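PDB 4NAV: 3-deoxy-D-manno-octulosonate 8-phosphate phosphatase KdsC from Xanthomonas campestris pv. campestris, which probably hydrolyses 3-deoxy-D-manno-octulosonate 8-phosphate to free KDO and inorganic phosphate, a magnesium-dependent step of lipopolysaccharide biosynthesis. Local coordinates for residues G29-G34 with G157-V162; A23-D28 with E161-V166. One frame throughout, in Å; residues are numbered along the deposited sequence.

Interaction 1 of 2, residues G29-G34 with G157-V162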
loop_
_atom_site.group_PDB
_atom_site.type_symbol
_atom_site.label_atom_id
_atom_site.label_comp_id
_atom_site.label_asym_id
_atom_site.label_seq_id
_atom_site.Cartn_x
_atom_site.Cartn_y
_atom_site.Cartn_z
ATOM N N GLY A 29 7.904 8.298 -7.945
ATOM C CA GLY A 29 8.972 7.418 -7.520
ATOM C C GLY A 29 9.900 8.025 -6.486
ATOM O O GLY A 29 10.782 7.333 -5.969
ATOM N N THR A 30 9.703 9.306 -6.182
ATOM C CA THR A 30 10.601 10.056 -5.324
ATOM C C THR A 30 9.845 10.607 -4.120
ATOM O O THR A 30 10.190 10.289 -2.975
ATOM C CB THR A 30 11.221 11.180 -6.141
ATOM O OG1 THR A 30 12.166 10.618 -7.049
ATOM C CG2 THR A 30 11.912 12.170 -5.268
ATOM N N LEU A 31 8.778 11.366 -4.384
ATOM C CA LEU A 31 7.765 11.699 -3.354
ATOM C C LEU A 31 6.592 10.711 -3.325
ATOM O O LEU A 31 5.629 10.887 -2.585
ATOM C CB LEU A 31 7.200 13.084 -3.623
ATOM C CG LEU A 31 8.241 14.171 -3.773
ATOM C CD1 LEU A 31 7.579 15.457 -4.235
ATOM C CD2 LEU A 31 8.970 14.382 -2.468
ATOM N N THR A 32 6.678 9.689 -4.164
ATOM C CA THR A 32 5.580 8.754 -4.434
ATOM C C THR A 32 6.268 7.422 -4.521
ATOM O O THR A 32 7.460 7.363 -4.788
ATOM C CB THR A 32 4.914 9.177 -5.755
ATOM O OG1 THR A 32 3.981 10.239 -5.484
ATOM C CG2 THR A 32 4.207 8.082 -6.471
ATOM N N ASP A 33 5.530 6.350 -4.281
ATOM C CA ASP A 33 6.068 4.977 -4.421
ATOM C C ASP A 33 6.047 4.460 -5.870
ATOM O O ASP A 33 6.154 3.247 -6.111
ATOM C CB ASP A 33 5.300 4.005 -3.518
ATOM C CG ASP A 33 3.800 4.011 -3.779
ATOM O OD1 ASP A 33 3.338 4.687 -4.715
ATOM O OD2 ASP A 33 3.081 3.363 -2.997
ATOM N N GLY A 34 5.854 5.388 -6.807
ATOM C CA GLY A 34 5.786 5.115 -8.209
ATOM C C GLY A 34 4.383 4.787 -8.722
ATOM O O GLY A 34 4.189 4.565 -9.926
ATOM N N GLY A 157 9.007 8.176 3.113
ATOM C CA GLY A 157 9.924 8.986 3.874
ATOM C C GLY A 157 11.303 9.242 3.277
ATOM O O GLY A 157 12.149 9.836 3.945
ATOM N N ALA A 158 11.544 8.830 2.038
ATOM C CA ALA A 158 12.837 9.045 1.427
ATOM C C ALA A 158 13.175 10.545 1.331
ATOM O O ALA A 158 14.313 10.970 1.586
ATOM C CB ALA A 158 12.878 8.427 0.056
ATOM N N ALA A 159 12.203 11.349 0.949
ATOM C CA ALA A 159 12.438 12.779 0.860
ATOM C C ALA A 159 12.657 13.434 2.249
ATOM O O ALA A 159 13.496 14.315 2.391
ATOM C CB ALA A 159 11.290 13.457 0.119
ATOM N N ARG A 160 11.921 12.993 3.258
ATOM C CA ARG A 160 12.169 13.460 4.594
ATOM C C ARG A 160 13.590 13.111 4.979
ATOM O O ARG A 160 14.315 13.938 5.558
ATOM C CB ARG A 160 11.207 12.819 5.596
ATOM C CG ARG A 160 11.468 13.178 7.062
ATOM C CD ARG A 160 11.521 14.693 7.244
ATOM N NE ARG A 160 11.488 15.062 8.664
ATOM C CZ ARG A 160 10.401 15.047 9.437
ATOM N NH1 ARG A 160 9.218 14.648 8.957
ATOM N NH2 ARG A 160 10.504 15.424 10.703
ATOM N N GLU A 161 14.016 11.904 4.641
ATOM C CA GLU A 161 15.373 11.487 4.981
ATOM C C GLU A 161 16.404 12.455 4.409
ATOM O O GLU A 161 17.414 12.751 5.053
ATOM C CB GLU A 161 15.633 10.051 4.520
ATOM C CG GLU A 161 16.903 9.448 5.100
ATOM C CD GLU A 161 17.174 8.060 4.548
ATOM O OE1 GLU A 161 16.202 7.250 4.350
ATOM O OE2 GLU A 161 18.369 7.771 4.291
ATOM N N VAL A 162 16.146 12.937 3.203
ATOM C CA VAL A 162 17.014 13.895 2.578
ATOM C C VAL A 162 16.927 15.219 3.324
ATOM O O VAL A 162 17.947 15.787 3.708
ATOM C CB VAL A 162 16.625 14.092 1.101
ATOM C CG1 VAL A 162 17.228 15.364 0.504
ATOM C CG2 VAL A 162 17.077 12.901 0.300
#

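Interaction 2 of 2, residues A23-D28 with E161-V166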
loop_
_atom_site.group_PDB
_atom_site.type_symbol
_atom_site.label_atom_id
_atom_site.label_comp_id
_atom_site.label_asym_id
_atom_site.label_seq_id
_atom_site.Cartn_x
_atom_site.Cartn_y
_atom_site.Cartn_z
ATOM N N ALA A 23 16.651 22.898 -3.515
ATOM C CA ALA A 23 16.387 21.452 -3.439
ATOM C C ALA A 23 15.270 21.109 -4.403
ATOM O O ALA A 23 14.151 21.605 -4.252
ATOM C CB ALA A 23 15.999 21.062 -2.027
ATOM N N CYS A 24 15.565 20.272 -5.397
ATOM C CA CYS A 24 14.574 19.913 -6.412
ATOM C C CYS A 24 14.232 18.468 -6.281
ATOM O O CYS A 24 15.103 17.655 -6.024
ATOM C CB CYS A 24 15.133 20.149 -7.802
ATOM S SG CYS A 24 15.677 21.835 -8.090
ATOM N N PHE A 25 12.973 18.122 -6.515
ATOM C CA PHE A 25 12.498 16.763 -6.327
ATOM C C PHE A 25 11.655 16.312 -7.497
ATOM O O PHE A 25 10.666 16.955 -7.835
ATOM C CB PHE A 25 11.635 16.693 -5.078
ATOM C CG PHE A 25 12.383 16.938 -3.813
ATOM C CD1 PHE A 25 12.798 15.882 -3.008
ATOM C CD2 PHE A 25 12.685 18.231 -3.434
ATOM C CE1 PHE A 25 13.485 16.109 -1.838
ATOM C CE2 PHE A 25 13.377 18.469 -2.271
ATOM C CZ PHE A 25 13.778 17.413 -1.471
ATOM N N ASP A 26 12.017 15.170 -8.087
ATOM C CA ASP A 26 11.108 14.446 -8.964
ATOM C C ASP A 26 9.834 14.159 -8.176
ATOM O O ASP A 26 9.833 14.165 -6.953
ATOM C CB ASP A 26 11.734 13.110 -9.384
ATOM C CG ASP A 26 10.950 12.408 -10.482
ATOM O OD1 ASP A 26 10.490 13.135 -11.404
ATOM O OD2 ASP A 26 10.807 11.152 -10.428
ATOM N N VAL A 27 8.736 13.913 -8.856
ATOM C CA VAL A 27 7.498 13.569 -8.166
ATOM C C VAL A 27 7.389 12.040 -8.042
ATOM O O VAL A 27 7.517 11.475 -6.947
ATOM C CB VAL A 27 6.280 14.189 -8.888
ATOM C CG1 VAL A 27 4.986 13.783 -8.217
ATOM C CG2 VAL A 27 6.395 15.711 -8.886
ATOM N N ASP A 28 7.111 11.397 -9.165
ATOM C CA ASP A 28 6.820 9.985 -9.161
ATOM C C ASP A 28 8.031 9.155 -8.951
ATOM O O ASP A 28 9.042 9.287 -9.666
ATOM C CB ASP A 28 6.126 9.595 -10.437
ATOM C CG ASP A 28 4.680 10.015 -10.434
ATOM O OD1 ASP A 28 3.875 9.408 -9.649
ATOM O OD2 ASP A 28 4.360 10.916 -11.231
ATOM N N GLU A 161 14.016 11.904 4.641
ATOM C CA GLU A 161 15.373 11.487 4.981
ATOM C C GLU A 161 16.404 12.455 4.409
ATOM O O GLU A 161 17.414 12.751 5.053
ATOM C CB GLU A 161 15.633 10.051 4.520
ATOM C CG GLU A 161 16.903 9.448 5.100
ATOM C CD GLU A 161 17.174 8.060 4.548
ATOM O OE1 GLU A 161 16.202 7.250 4.350
ATOM O OE2 GLU A 161 18.369 7.771 4.291
ATOM N N VAL A 162 16.146 12.937 3.203
ATOM C CA VAL A 162 17.014 13.895 2.578
ATOM C C VAL A 162 16.927 15.219 3.324
ATOM O O VAL A 162 17.947 15.787 3.708
ATOM C CB VAL A 162 16.625 14.092 1.101
ATOM C CG1 VAL A 162 17.228 15.364 0.504
ATOM C CG2 VAL A 162 17.077 12.901 0.300
ATOM N N CYS A 163 15.713 15.725 3.496
ATOM C CA CYS A 163 15.517 16.961 4.226
ATOM C C CYS A 163 16.270 16.949 5.564
ATOM O O CYS A 163 17.017 17.870 5.878
ATOM C CB CYS A 163 14.044 17.197 4.431
ATOM S SG CYS A 163 13.117 17.491 2.877
ATOM N N ASP A 164 16.140 15.870 6.322
ATOM C CA ASP A 164 16.808 15.796 7.619
ATOM C C ASP A 164 18.331 15.950 7.521
ATOM O O ASP A 164 18.939 16.702 8.294
ATOM C CB ASP A 164 16.472 14.494 8.291
ATOM C CG ASP A 164 15.005 14.388 8.674
ATOM O OD1 ASP A 164 14.298 15.422 8.708
ATOM O OD2 ASP A 164 14.570 13.261 9.000
ATOM N N VAL A 165 18.934 15.345 6.500
ATOM C CA VAL A 165 20.367 15.478 6.289
ATOM C C VAL A 165 20.774 16.929 6.046
ATOM O O VAL A 165 21.684 17.473 6.703
ATOM C CB VAL A 165 20.819 14.626 5.099
ATOM C CG1 VAL A 165 22.188 15.069 4.594
ATOM C CG2 VAL A 165 20.806 13.146 5.489
ATOM N N VAL A 166 20.042 17.571 5.133
ATOM C CA VAL A 166 20.362 18.917 4.727
ATOM C C VAL A 166 20.218 19.864 5.912
ATOM O O VAL A 166 21.135 20.631 6.243
ATOM C CB VAL A 166 19.475 19.341 3.564
ATOM C CG1 VAL A 166 19.653 20.828 3.254
ATOM C CG2 VAL A 166 19.845 18.556 2.334
#

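Interaction 1 of 2, residues G29-G34 with G157-V162
T30 and L31 bring the loop 29-34 against the start of helix 158-169, where A158 and A159 point their CB atoms at it. The loop follows strand 22-25 and bears T30, which fits the last position of the DxDx(T/V) pattern of HAD phosphatases. Just before T30, G29 O accepts a hydrogen bond from N137 ND2. T30 meets the helix through its backbone: T30 O lies 4.5 Å from A158 CB, a loose approach. The T30 side chain lies close to those of D26 and D118, both predicted magnesium ligands.

L31 makes the side-chain contact. Its CB leaves the backbone away from the helix, but the far branch comes back. With chi1 at -53°, CG stands anti to the carbonyl carbon and beside the backbone N. From there CD2 meets A159 CB at 3.6 Å, methyl against methyl. L31 and A159 also have the closest pair of CA atoms, 6.4 Å apart. No hydrogen bond crosses between the segments, and they bury 97 Å² in all, counting both sides. G157 holds the N-cap position just before the alanines, and its O accepts the first helical bond, from E161 N at 2.9 Å.

Further along, T32 OG1 bonds to A47 O, and D33 OD1 bonds to R35 N as the chain enters strand 35-38. Beyond the pair of segments, L31 packs on F48 of strand 44-49. A159 touches D52 of helix 50-61, and A158 rests on M116 of strand 113-116. The buried contact therefore sits between the central parallel sheet, the two-stranded antiparallel sheet and helix 50-61.

Interaction 2 of 2, residues A23-D28 with E161-V166
F25 reaches from strand 22-25 to helix 158-169 and meets V162 and C163 with the end of its ring. The CZ atom does the touching. It lies 4.5 Å from V162 CG1 and 4.4 Å from C163 SG, and both partners approach the ring obliquely. F25 has the most surface covered here, 44 Å². Its CB points toward the helix, which sets the ring on that side of the strand. V162 and C163 are consecutive on the helix and share the ring end between them. The contact is wholly apolar and loosely spaced, with no hydrogen bond across it.

Strand 22-25 is the middle strand of the parallel sheet, whose strand order 3-2-1-4-5 is that of the Rossmann-like HAD core. Helix 158-169 covers one face of that sheet. Just past F25, the chain carries D26 and D28, predicted to bind magnesium and substrate respectively. This is the usual place for such aspartates in the fold, at the end of the first strand.

Helix 50-61 borders the same patch: F25 touches L56, and C163 touches L59. V162 also packs on L114 and M116 of the adjacent strand 113-116.

In the fold
As the chain runs from strand 22-25 into the loop, its contacts step back along helix 158-169, from V162 and C163 to A158 and A159. Interactions 1 and 2 have centres 7 Å apart and touch directly. A159 CB lies 4.0 Å from F25 CE1, and L31 CD2 lies 4.1 Å from F25 CD1. These residues, with V162 and C163, belong to one apolar layer. D26, a predicted magnesium ligand, follows F25 in the chain, and its carbonyl O lies 3.6 Å from L31 CG. The T30 side chain is about 3 Å from that of D26 and about 4 Å from that of D118, against about 9 Å for F25 to D118 (nearest atoms).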